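Local structure of microcin B17-processing protein McbC (Escherichia coli str. K-12 substr. MG1655, 6GRH) at residues K24-R29 with R205-A210; S34-A39 with L170-S175; S179-K184 with K231-A236. The protein serves as an FMN-binding oxidoreductase of the nitroreductase family, needed to process the inactive microcin B17 precursor into the active antibiotic peptide. All blocks are in the same frame, centred on the assembly; numbering follows the deposited sequence.

Contact 1: residues K24-R29 with R205-A210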
loop_
_atom_site.group_PDB
_atom_site.type_symbol
_atom_site.label_atom_id
_atom_site.label_comp_id
_atom_site.label_asym_id
_atom_site.label_seq_id
_atom_site.Cartn_x
_atom_site.Cartn_y
_atom_site.Cartn_z
ATOM N N LYS D 24 -3.038 -2.426 9.165
ATOM C CA LYS D 24 -2.850 -3.868 9.287
ATOM C C LYS D 24 -2.064 -4.471 8.124
ATOM O O LYS D 24 -1.221 -5.358 8.327
ATOM C CB LYS D 24 -4.185 -4.581 9.413
ATOM C CG LYS D 24 -4.910 -4.409 10.736
ATOM C CD LYS D 24 -6.312 -4.999 10.506
ATOM C CE LYS D 24 -7.018 -5.344 11.759
ATOM N NZ LYS D 24 -8.286 -6.095 11.445
ATOM N N ASP D 25 -2.374 -4.011 6.906
ATOM C CA ASP D 25 -1.685 -4.453 5.719
ATOM C C ASP D 25 -0.189 -4.209 5.852
ATOM O O ASP D 25 0.593 -5.018 5.405
ATOM C CB ASP D 25 -2.131 -3.690 4.483
ATOM C CG ASP D 25 -3.471 -4.119 3.960
ATOM O OD1 ASP D 25 -4.026 -5.157 4.402
ATOM O OD2 ASP D 25 -3.966 -3.378 3.050
ATOM N N PHE D 26 0.182 -3.033 6.354
ATOM C CA PHE D 26 1.573 -2.702 6.508
ATOM C C PHE D 26 2.213 -3.535 7.610
ATOM O O PHE D 26 3.280 -4.117 7.436
ATOM C CB PHE D 26 1.765 -1.239 6.841
ATOM C CG PHE D 26 3.199 -0.890 7.073
ATOM C CD1 PHE D 26 4.082 -0.825 5.993
ATOM C CD2 PHE D 26 3.675 -0.709 8.355
ATOM C CE1 PHE D 26 5.424 -0.502 6.189
ATOM C CE2 PHE D 26 4.997 -0.407 8.562
ATOM C CZ PHE D 26 5.877 -0.306 7.479
ATOM N N HIS D 27 1.545 -3.565 8.746
ATOM C CA HIS D 27 2.011 -4.269 9.908
ATOM C C HIS D 27 2.420 -5.729 9.609
ATOM O O HIS D 27 3.502 -6.155 10.026
ATOM C CB HIS D 27 0.954 -4.281 11.012
ATOM C CG HIS D 27 1.425 -4.989 12.235
ATOM N ND1 HIS D 27 2.192 -4.366 13.190
ATOM C CD2 HIS D 27 1.299 -6.284 12.627
ATOM C CE1 HIS D 27 2.494 -5.239 14.136
ATOM N NE2 HIS D 27 1.970 -6.410 13.816
ATOM N N VAL D 28 1.591 -6.451 8.854
ATOM C CA VAL D 28 1.837 -7.874 8.573
ATOM C C VAL D 28 3.051 -8.143 7.667
ATOM O O VAL D 28 3.536 -9.264 7.604
ATOM C CB VAL D 28 0.585 -8.591 8.014
ATOM C CG1 VAL D 28 0.357 -8.289 6.547
ATOM C CG2 VAL D 28 0.732 -10.087 8.210
ATOM N N ARG D 29 3.526 -7.119 6.962
ATOM C CA ARG D 29 4.761 -7.212 6.203
ATOM C C ARG D 29 6.001 -7.474 7.068
ATOM O O ARG D 29 6.962 -8.073 6.585
ATOM C CB ARG D 29 5.000 -5.946 5.390
ATOM C CG ARG D 29 3.964 -5.703 4.330
ATOM C CD ARG D 29 4.358 -4.453 3.586
ATOM N NE ARG D 29 3.373 -3.960 2.653
ATOM C CZ ARG D 29 3.112 -4.458 1.449
ATOM N NH1 ARG D 29 3.712 -5.545 0.987
ATOM N NH2 ARG D 29 2.209 -3.843 0.689
ATOM N N ARG D 205 -0.658 8.310 12.528
ATOM C CA ARG D 205 0.351 8.719 13.500
ATOM C C ARG D 205 0.213 7.969 14.840
ATOM O O ARG D 205 1.202 7.757 15.538
ATOM C CB ARG D 205 0.292 10.219 13.728
ATOM C CG ARG D 205 1.570 10.810 14.301
ATOM C CD ARG D 205 1.415 12.308 14.304
ATOM N NE ARG D 205 2.582 13.121 14.589
ATOM C CZ ARG D 205 3.500 13.532 13.716
ATOM N NH1 ARG D 205 3.479 13.167 12.467
ATOM N NH2 ARG D 205 4.466 14.341 14.127
ATOM N N GLY D 206 -0.990 7.520 15.173
ATOM C CA GLY D 206 -1.181 6.698 16.376
ATOM C C GLY D 206 -0.437 5.387 16.383
ATOM O O GLY D 206 -0.004 4.912 17.450
ATOM N N TYR D 207 -0.272 4.806 15.209
ATOM C CA TYR D 207 0.516 3.576 15.054
ATOM C C TYR D 207 1.970 3.818 15.430
ATOM O O TYR D 207 2.549 3.093 16.244
ATOM C CB TYR D 207 0.401 3.033 13.633
ATOM C CG TYR D 207 1.139 1.740 13.398
ATOM C CD1 TYR D 207 0.641 0.543 13.889
ATOM C CD2 TYR D 207 2.320 1.712 12.683
ATOM C CE1 TYR D 207 1.299 -0.644 13.655
ATOM C CE2 TYR D 207 2.996 0.524 12.473
ATOM C CZ TYR D 207 2.485 -0.640 12.967
ATOM O OH TYR D 207 3.149 -1.827 12.743
ATOM N N ARG D 208 2.521 4.894 14.890
ATOM C CA ARG D 208 3.872 5.293 15.205
ATOM C C ARG D 208 4.004 5.540 16.736
ATOM O O ARG D 208 4.975 5.076 17.369
ATOM C CB ARG D 208 4.202 6.554 14.376
ATOM C CG ARG D 208 5.631 7.033 14.430
ATOM C CD ARG D 208 5.739 8.526 14.115
ATOM N NE ARG D 208 5.396 8.872 12.740
ATOM C CZ ARG D 208 5.613 10.084 12.196
ATOM N NH1 ARG D 208 6.150 11.069 12.901
ATOM N NH2 ARG D 208 5.278 10.314 10.948
ATOM N N MET D 209 3.040 6.266 17.317
ATOM C CA MET D 209 3.000 6.538 18.768
ATOM C C MET D 209 2.914 5.251 19.602
ATOM O O MET D 209 3.598 5.127 20.628
ATOM C CB MET D 209 1.837 7.492 19.146
ATOM C CG MET D 209 1.998 8.962 18.699
ATOM S SD MET D 209 0.835 10.163 19.436
ATOM C CE MET D 209 0.372 11.166 18.031
ATOM N N ALA D 210 2.091 4.298 19.164
ATOM C CA ALA D 210 1.947 3.017 19.872
ATOM C C ALA D 210 3.248 2.182 19.899
ATOM O O ALA D 210 3.599 1.608 20.936
ATOM C CB ALA D 210 0.831 2.211 19.260
#

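Contact 2: residues S34-A39 with L170-S175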
loop_
_atom_site.group_PDB
_atom_site.type_symbol
_atom_site.label_atom_id
_atom_site.label_comp_id
_atom_site.label_asym_id
_atom_site.label_seq_id
_atom_site.Cartn_x
_atom_site.Cartn_y
_atom_site.Cartn_z
ATOM N N SER D 34 9.278 -17.856 11.954
ATOM C CA SER D 34 10.553 -18.183 12.546
ATOM C C SER D 34 10.357 -19.449 13.367
ATOM O O SER D 34 9.862 -19.399 14.482
ATOM C CB SER D 34 10.978 -17.023 13.436
ATOM O OG SER D 34 12.137 -17.374 14.165
ATOM N N LEU D 35 10.709 -20.585 12.813
ATOM C CA LEU D 35 10.523 -21.869 13.509
ATOM C C LEU D 35 11.754 -22.723 13.334
ATOM O O LEU D 35 12.393 -22.627 12.306
ATOM C CB LEU D 35 9.354 -22.633 12.892
ATOM C CG LEU D 35 7.939 -22.083 13.001
ATOM C CD1 LEU D 35 7.005 -23.064 12.319
ATOM C CD2 LEU D 35 7.533 -21.943 14.460
ATOM N N PRO D 36 12.065 -23.598 14.308
ATOM C CA PRO D 36 13.219 -24.503 14.124
ATOM C C PRO D 36 13.143 -25.330 12.838
ATOM O O PRO D 36 14.155 -25.536 12.185
ATOM C CB PRO D 36 13.163 -25.426 15.355
ATOM C CG PRO D 36 12.366 -24.672 16.354
ATOM C CD PRO D 36 11.375 -23.850 15.584
ATOM N N GLU D 37 11.945 -25.782 12.475
ATOM C CA GLU D 37 11.763 -26.643 11.305
ATOM C C GLU D 37 12.017 -25.922 9.977
ATOM O O GLU D 37 12.153 -26.581 8.968
ATOM C CB GLU D 37 10.356 -27.263 11.278
ATOM C CG GLU D 37 10.065 -28.219 12.426
ATOM C CD GLU D 37 9.552 -27.541 13.693
ATOM O OE1 GLU D 37 9.453 -26.300 13.773
ATOM O OE2 GLU D 37 9.221 -28.267 14.643
ATOM N N PHE D 38 12.066 -24.592 9.973
ATOM C CA PHE D 38 12.400 -23.844 8.760
ATOM C C PHE D 38 13.861 -23.329 8.710
ATOM O O PHE D 38 14.172 -22.485 7.864
ATOM C CB PHE D 38 11.468 -22.635 8.600
ATOM C CG PHE D 38 9.985 -22.951 8.598
ATOM C CD1 PHE D 38 9.477 -24.176 8.185
ATOM C CD2 PHE D 38 9.087 -21.949 8.960
ATOM C CE1 PHE D 38 8.113 -24.418 8.187
ATOM C CE2 PHE D 38 7.714 -22.178 8.952
ATOM C CZ PHE D 38 7.231 -23.425 8.565
ATOM N N ALA D 39 14.756 -23.855 9.561
ATOM C CA ALA D 39 16.132 -23.302 9.709
ATOM C C ALA D 39 16.977 -23.336 8.444
ATOM O O ALA D 39 17.761 -22.421 8.185
ATOM C CB ALA D 39 16.891 -24.021 10.824
ATOM N N LEU D 170 4.225 -22.522 24.883
ATOM C CA LEU D 170 4.519 -21.105 24.956
ATOM C C LEU D 170 5.943 -20.820 24.610
ATOM O O LEU D 170 6.208 -19.875 23.893
ATOM C CB LEU D 170 4.289 -20.521 26.354
ATOM C CG LEU D 170 2.925 -19.980 26.691
ATOM C CD1 LEU D 170 2.902 -19.619 28.169
ATOM C CD2 LEU D 170 2.579 -18.783 25.810
ATOM N N TYR D 171 6.853 -21.591 25.205
ATOM C CA TYR D 171 8.282 -21.463 24.938
ATOM C C TYR D 171 8.589 -21.649 23.444
ATOM O O TYR D 171 9.309 -20.848 22.850
ATOM C CB TYR D 171 9.091 -22.470 25.758
ATOM C CG TYR D 171 10.558 -22.443 25.433
ATOM C CD1 TYR D 171 11.111 -23.354 24.536
ATOM C CD2 TYR D 171 11.391 -21.473 25.979
ATOM C CE1 TYR D 171 12.463 -23.319 24.220
ATOM C CE2 TYR D 171 12.748 -21.446 25.674
ATOM C CZ TYR D 171 13.272 -22.369 24.800
ATOM O OH TYR D 171 14.605 -22.307 24.474
ATOM N N ARG D 172 8.032 -22.698 22.855
ATOM C CA ARG D 172 8.237 -22.974 21.434
ATOM C C ARG D 172 7.807 -21.764 20.589
ATOM O O ARG D 172 8.580 -21.279 19.756
ATOM C CB ARG D 172 7.489 -24.248 21.022
ATOM C CG ARG D 172 7.639 -24.616 19.562
ATOM C CD ARG D 172 6.928 -25.915 19.222
ATOM N NE ARG D 172 6.521 -25.890 17.813
ATOM C CZ ARG D 172 7.293 -26.226 16.772
ATOM N NH1 ARG D 172 8.550 -26.671 16.941
ATOM N NH2 ARG D 172 6.785 -26.129 15.540
ATOM N N SER D 173 6.606 -21.253 20.846
ATOM C CA SER D 173 6.087 -20.109 20.065
ATOM C C SER D 173 6.916 -18.822 20.220
ATOM O O SER D 173 7.178 -18.101 19.239
ATOM C CB SER D 173 4.602 -19.864 20.372
ATOM O OG SER D 173 4.407 -19.148 21.591
ATOM N N LEU D 174 7.358 -18.533 21.436
ATOM C CA LEU D 174 8.084 -17.264 21.686
ATOM C C LEU D 174 9.546 -17.252 21.232
ATOM O O LEU D 174 10.083 -16.212 20.937
ATOM C CB LEU D 174 8.033 -16.934 23.173
ATOM C CG LEU D 174 6.665 -16.590 23.762
ATOM C CD1 LEU D 174 6.782 -16.427 25.261
ATOM C CD2 LEU D 174 6.172 -15.302 23.175
ATOM N N SER D 175 10.188 -18.405 21.209
ATOM C CA SER D 175 11.644 -18.487 21.034
ATOM C C SER D 175 12.054 -18.634 19.577
ATOM O O SER D 175 13.244 -18.563 19.260
ATOM C CB SER D 175 12.202 -19.652 21.850
ATOM O OG SER D 175 11.638 -20.880 21.427
HETATM O O HOH W 1 7.656 -18.843 16.822
HETATM O O HOH W 2 8.935 -21.516 17.098
#

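Contact 3: residues S179-K184 with K231-A236. With FMN (flavin mononucleotide), chain O.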
loop_
_atom_site.group_PDB
_atom_site.type_symbol
_atom_site.label_atom_id
_atom_site.label_comp_id
_atom_site.label_asym_id
_atom_site.label_seq_id
_atom_site.Cartn_x
_atom_site.Cartn_y
_atom_site.Cartn_z
ATOM N N SER D 179 16.040 -21.053 19.613
ATOM C CA SER D 179 15.763 -21.492 20.980
ATOM C C SER D 179 16.963 -22.154 21.671
ATOM O O SER D 179 17.141 -22.004 22.881
ATOM C CB SER D 179 14.548 -22.419 21.007
ATOM O OG SER D 179 14.768 -23.532 20.175
ATOM N N GLU D 180 17.801 -22.864 20.923
ATOM C CA GLU D 180 18.993 -23.447 21.539
ATOM C C GLU D 180 19.907 -22.375 22.135
ATOM O O GLU D 180 20.402 -22.531 23.245
ATOM C CB GLU D 180 19.780 -24.317 20.558
ATOM C CG GLU D 180 20.722 -25.283 21.273
ATOM C CD GLU D 180 21.684 -26.000 20.340
ATOM O OE1 GLU D 180 21.412 -26.061 19.115
ATOM O OE2 GLU D 180 22.721 -26.503 20.835
ATOM N N ARG D 181 20.135 -21.297 21.387
ATOM C CA ARG D 181 20.991 -20.211 21.856
ATOM C C ARG D 181 20.321 -19.457 23.021
ATOM O O ARG D 181 20.984 -19.056 23.975
ATOM C CB ARG D 181 21.336 -19.273 20.686
ATOM C CG ARG D 181 21.902 -17.924 21.067
ATOM C CD ARG D 181 22.546 -17.193 19.900
ATOM N NE ARG D 181 22.793 -15.826 20.338
ATOM C CZ ARG D 181 21.885 -14.860 20.381
ATOM N NH1 ARG D 181 20.637 -15.067 19.965
ATOM N NH2 ARG D 181 22.223 -13.668 20.861
ATOM N N LEU D 182 19.002 -19.282 22.942
ATOM C CA LEU D 182 18.258 -18.600 24.011
ATOM C C LEU D 182 18.375 -19.285 25.351
ATOM O O LEU D 182 18.512 -18.608 26.358
ATOM C CB LEU D 182 16.774 -18.441 23.660
ATOM C CG LEU D 182 15.916 -17.689 24.677
ATOM C CD1 LEU D 182 16.327 -16.224 24.749
ATOM C CD2 LEU D 182 14.446 -17.820 24.321
ATOM N N GLY D 183 18.296 -20.610 25.355
ATOM C CA GLY D 183 18.349 -21.408 26.575
ATOM C C GLY D 183 16.964 -21.493 27.193
ATOM O O GLY D 183 15.968 -21.629 26.472
ATOM N N LYS D 184 16.895 -21.371 28.518
ATOM C CA LYS D 184 15.667 -21.575 29.259
ATOM C C LYS D 184 15.383 -20.414 30.211
ATOM O O LYS D 184 15.760 -20.446 31.374
ATOM C CB LYS D 184 15.719 -22.915 29.979
ATOM C CG LYS D 184 15.677 -24.082 29.005
ATOM C CD LYS D 184 15.385 -25.387 29.711
ATOM C CE LYS D 184 16.633 -25.974 30.333
ATOM N NZ LYS D 184 17.515 -26.595 29.296
ATOM N N LYS D 231 18.198 -11.084 34.592
ATOM C CA LYS D 231 18.762 -10.799 33.280
ATOM C C LYS D 231 17.590 -10.765 32.331
ATOM O O LYS D 231 16.562 -11.375 32.607
ATOM C CB LYS D 231 19.757 -11.876 32.859
ATOM C CG LYS D 231 20.959 -11.983 33.772
ATOM C CD LYS D 231 21.840 -10.743 33.715
ATOM C CE LYS D 231 23.201 -11.037 34.333
ATOM N NZ LYS D 231 23.046 -11.510 35.724
ATOM N N ASN D 232 17.741 -10.050 31.223
ATOM C CA ASN D 232 16.655 -9.934 30.256
ATOM C C ASN D 232 17.186 -9.769 28.848
ATOM O O ASN D 232 18.321 -9.311 28.648
ATOM C CB ASN D 232 15.750 -8.747 30.606
ATOM C CG ASN D 232 16.275 -7.444 30.040
ATOM O OD1 ASN D 232 15.923 -7.073 28.933
ATOM N ND2 ASN D 232 17.214 -6.818 30.741
ATOM N N ARG D 233 16.342 -10.110 27.876
ATOM C CA ARG D 233 16.646 -9.862 26.472
ATOM C C ARG D 233 15.362 -9.556 25.702
ATOM O O ARG D 233 14.446 -10.354 25.683
ATOM C CB ARG D 233 17.365 -11.060 25.835
ATOM C CG ARG D 233 17.790 -10.814 24.384
ATOM C CD ARG D 233 18.677 -11.905 23.804
ATOM N NE ARG D 233 20.046 -11.804 24.327
ATOM C CZ ARG D 233 21.096 -11.252 23.705
ATOM N NH1 ARG D 233 21.005 -10.735 22.487
ATOM N NH2 ARG D 233 22.259 -11.193 24.341
ATOM N N VAL D 234 15.346 -8.406 25.038
ATOM C CA VAL D 234 14.279 -8.054 24.100
ATOM C C VAL D 234 14.504 -8.910 22.870
ATOM O O VAL D 234 15.631 -9.142 22.479
ATOM C CB VAL D 234 14.270 -6.523 23.779
ATOM C CG1 VAL D 234 13.092 -6.150 22.875
ATOM C CG2 VAL D 234 14.183 -5.716 25.050
ATOM N N TRP D 235 13.424 -9.361 22.243
ATOM C CA TRP D 235 13.508 -10.433 21.286
ATOM C C TRP D 235 12.457 -10.273 20.183
ATOM O O TRP D 235 11.271 -10.226 20.452
ATOM C CB TRP D 235 13.272 -11.722 22.048
ATOM C CG TRP D 235 13.440 -12.973 21.312
ATOM C CD1 TRP D 235 12.459 -13.726 20.711
ATOM C CD2 TRP D 235 14.640 -13.715 21.208
ATOM N NE1 TRP D 235 12.998 -14.885 20.213
ATOM C CE2 TRP D 235 14.335 -14.911 20.516
ATOM C CE3 TRP D 235 15.954 -13.497 21.640
ATOM C CZ2 TRP D 235 15.298 -15.852 20.215
ATOM C CZ3 TRP D 235 16.904 -14.437 21.353
ATOM C CH2 TRP D 235 16.577 -15.616 20.647
ATOM N N ALA D 236 12.926 -10.244 18.951
ATOM C CA ALA D 236 12.088 -10.149 17.763
ATOM C C ALA D 236 12.013 -11.429 16.944
ATOM O O ALA D 236 11.272 -11.486 15.979
ATOM C CB ALA D 236 12.603 -8.999 16.901
HETATM N N1 FMN O . 18.719 -10.381 20.477
HETATM C C2 FMN O . 18.644 -11.634 19.958
HETATM O O2 FMN O . 19.541 -12.437 20.267
HETATM N N3 FMN O . 17.642 -12.019 19.130
HETATM C C4 FMN O . 16.639 -11.181 18.776
HETATM O O4 FMN O . 15.715 -11.552 18.019
HETATM C C4A FMN O . 16.657 -9.789 19.290
HETATM N N5 FMN O . 15.702 -8.883 18.973
HETATM C C5A FMN O . 15.744 -7.622 19.476
HETATM C C6 FMN O . 14.736 -6.723 19.137
HETATM C C7 FMN O . 14.738 -5.420 19.626
HETATM C C7M FMN O . 13.634 -4.468 19.237
HETATM C C8 FMN O . 15.826 -4.978 20.538
HETATM C C8M FMN O . 15.836 -3.576 21.076
HETATM C C9 FMN O . 16.841 -5.869 20.892
HETATM C C9A FMN O . 16.849 -7.189 20.396
HETATM N N10 FMN O . 17.865 -8.129 20.733
HETATM C C10 FMN O . 17.787 -9.435 20.189
HETATM C "C1'" FMN O . 18.979 -7.796 21.629
HETATM C "C2'" FMN O . 20.064 -7.081 20.856
HETATM O "O2'" FMN O . 20.710 -8.015 19.968
HETATM C "C3'" FMN O . 21.043 -6.418 21.833
HETATM O "O3'" FMN O . 20.379 -5.364 22.543
HETATM C "C4'" FMN O . 22.281 -5.850 21.146
HETATM O "O4'" FMN O . 23.012 -6.913 20.535
HETATM C "C5'" FMN O . 23.233 -5.129 22.097
HETATM O "O5'" FMN O . 23.632 -6.028 23.130
HETATM P P FMN O . 23.367 -5.687 24.673
HETATM O O1P FMN O . 21.871 -5.559 24.842
HETATM O O2P FMN O . 23.928 -6.899 25.390
HETATM O O3P FMN O . 24.154 -4.425 24.850
#

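Contact 1: residues K24-R29 with R205-A210
H27 and Y207 meet through one short polar bond: H27 ND1 lies 2.7 Å from Y207 OH, nearly straight at 165°, and either group could be the donor. Histidine and tyrosine suit these buried positions because each can donate or accept a hydrogen bond, and each satisfies a polar atom of the other. The hydroxyl arrives at the edge of the imidazole, near its plane. In both residues CG stands anti to the backbone N (chi1 -179° in H27), which sends the two rings across the space between the helices to meet rim to rim, with planes almost perpendicular (88°).

The bond ties helix 17-27 to the first turns of helix 204-227, a long helix of the nitroreductase-family fold that carries M209 of the FMN pocket. Sheet strand 254-263 borders H27 through A255 and L257, and F195 meets its ring edge-to-face.

The apolar part is looser. F26 CD2 comes to 4.4 Å from Y207 CE2, which lies at the edge of the F26 ring, near its plane. The flat apolar ring of F26 suits a buried place where it meets Y207 and also stacks on F26 of the second subunit, while R205 and R208 form salt bridges with D240 of that subunit.

Contact 2: residues S34-A39 with L170-S175
E37 and R172 form the close part of this contact, a salt bridge in which the guanidinium meets the carboxylate end-on. E37 OE2 accepts from R172 NH1 (2.9 Å) with its syn lone pair, and R172 NH2 reaches E37 OE1 at 3.2 Å from well out of the carboxylate plane. The flat groups are turned 70° against each other, so the pair is two-pronged without being coplanar. R172 gets there by an extended chain: CG is anti to the backbone N (chi1 180°), and the run from CG to NE carries the charge away from helix 167-175. E37 bends instead at chi2 (86°) to bring its acid round. P36, with no N-H to give and a restricted phi, fits the first residue of the 3-10 segment 36-37, and its CD packs 4.2 Å from R172 NH1; L35 CD2 lies near R172 NH2.

P36, E37 and R172 are partly exposed, whereas L35 and S173 are buried. There the backbones stand further off, with 8.1 Å between the CA atoms of L35 and S173, and two waters lie between them. One bridges S173 O (2.6 Å) and S34 O (3.3 Å); a second sits 2.7 Å from R172 O, with a weak link to S34 O. Within the helix, S173 OG joins L174 N as a second donor to L170 O, on the same face of that carbonyl.

The contact joins the loop after helix 17-27 to helix 167-175 of the nitroreductase-family region. McbB borders it, with F266 of that chain edge-to-face on F38 and L94 of that chain against R172. Since R172 NE also bonds Y242 OH, the guanidinium is gripped at both ends, which probably fixes its rotation, and the link should depend on both charges being present.

Contact 3: residues S179-K184 with K231-A236
R233 and R181 converge on the pyrimidine end of the flavin, R233 from the strand and R181 from helix 179-182. R233 NH1 bonds FMN N1 at 3.1 Å and makes a weak hydrogen bond to FMN O2. Its chain bends at chi3 (-75°), and the backbone carbonyls of S85 and G86 accept from its other nitrogens. R181 brings both end nitrogens to the same oxygen, R181 NH1 at 2.9 Å from FMN O2, and R181 NH1 also forms a salt bridge with D178. R181 NH2 lies over one face of the R233 guanidinium, 3.6 Å from R233 NH1, with the planes 81° apart. Two arginines suit a place where the N1-C2=O edge could gain negative charge on reduction, which they would probably stabilise.

V234 CG1 lies over the face of the dimethylbenzene ring, 3.7 Å from FMN C7. Strand 231-235 is an edge strand of the nitroreductase-type antiparallel sheet within this chain, paired with strand 254-263; R117 of the second subunit also hydrogen-bonds the FMN.

W235 comes next, its broad ring suiting a place with L182 on one face and the flavin on the other. L182 CD1 makes a CH-pi contact, 4.2 Å from the centroid of the six-membered ring of W235 and 22° off its normal. FMN O4 lies over the opposite face, offset toward the rim, and W235 CZ3 is 3.4 Å from FMN N3.

At A236 the backbone takes over: A236 N is hydrogen-bonded to FMN N5 at 3.1 Å and also to FMN O4, and the small methyl fits beside the flavin near C6.

Overall arrangement
From the N terminus, helix 17-27 opens contact 1 at 24-29, and the loop after it opens contact 2 at 34-39. Contact 2 closes first, at 170-175, and so nests inside the loop that contact 1 closes at 205-210. Contact 3 opens at 179-184, before contact 1 has closed, and closes at 231-236, so contacts 1 and 3 cross. Contacts 2 and 3 follow in series and touch: Y171 OH lies 2.5 Å from G183 O, a probable hydrogen bond. Contact 1 ties helix 17-27 to helix 204-227, contact 2 the following loop to helix 167-175, and contact 3 helix 179-182 to edge strand 231-235, with contacts 1 and 3 on opposite sides of the chain's centre.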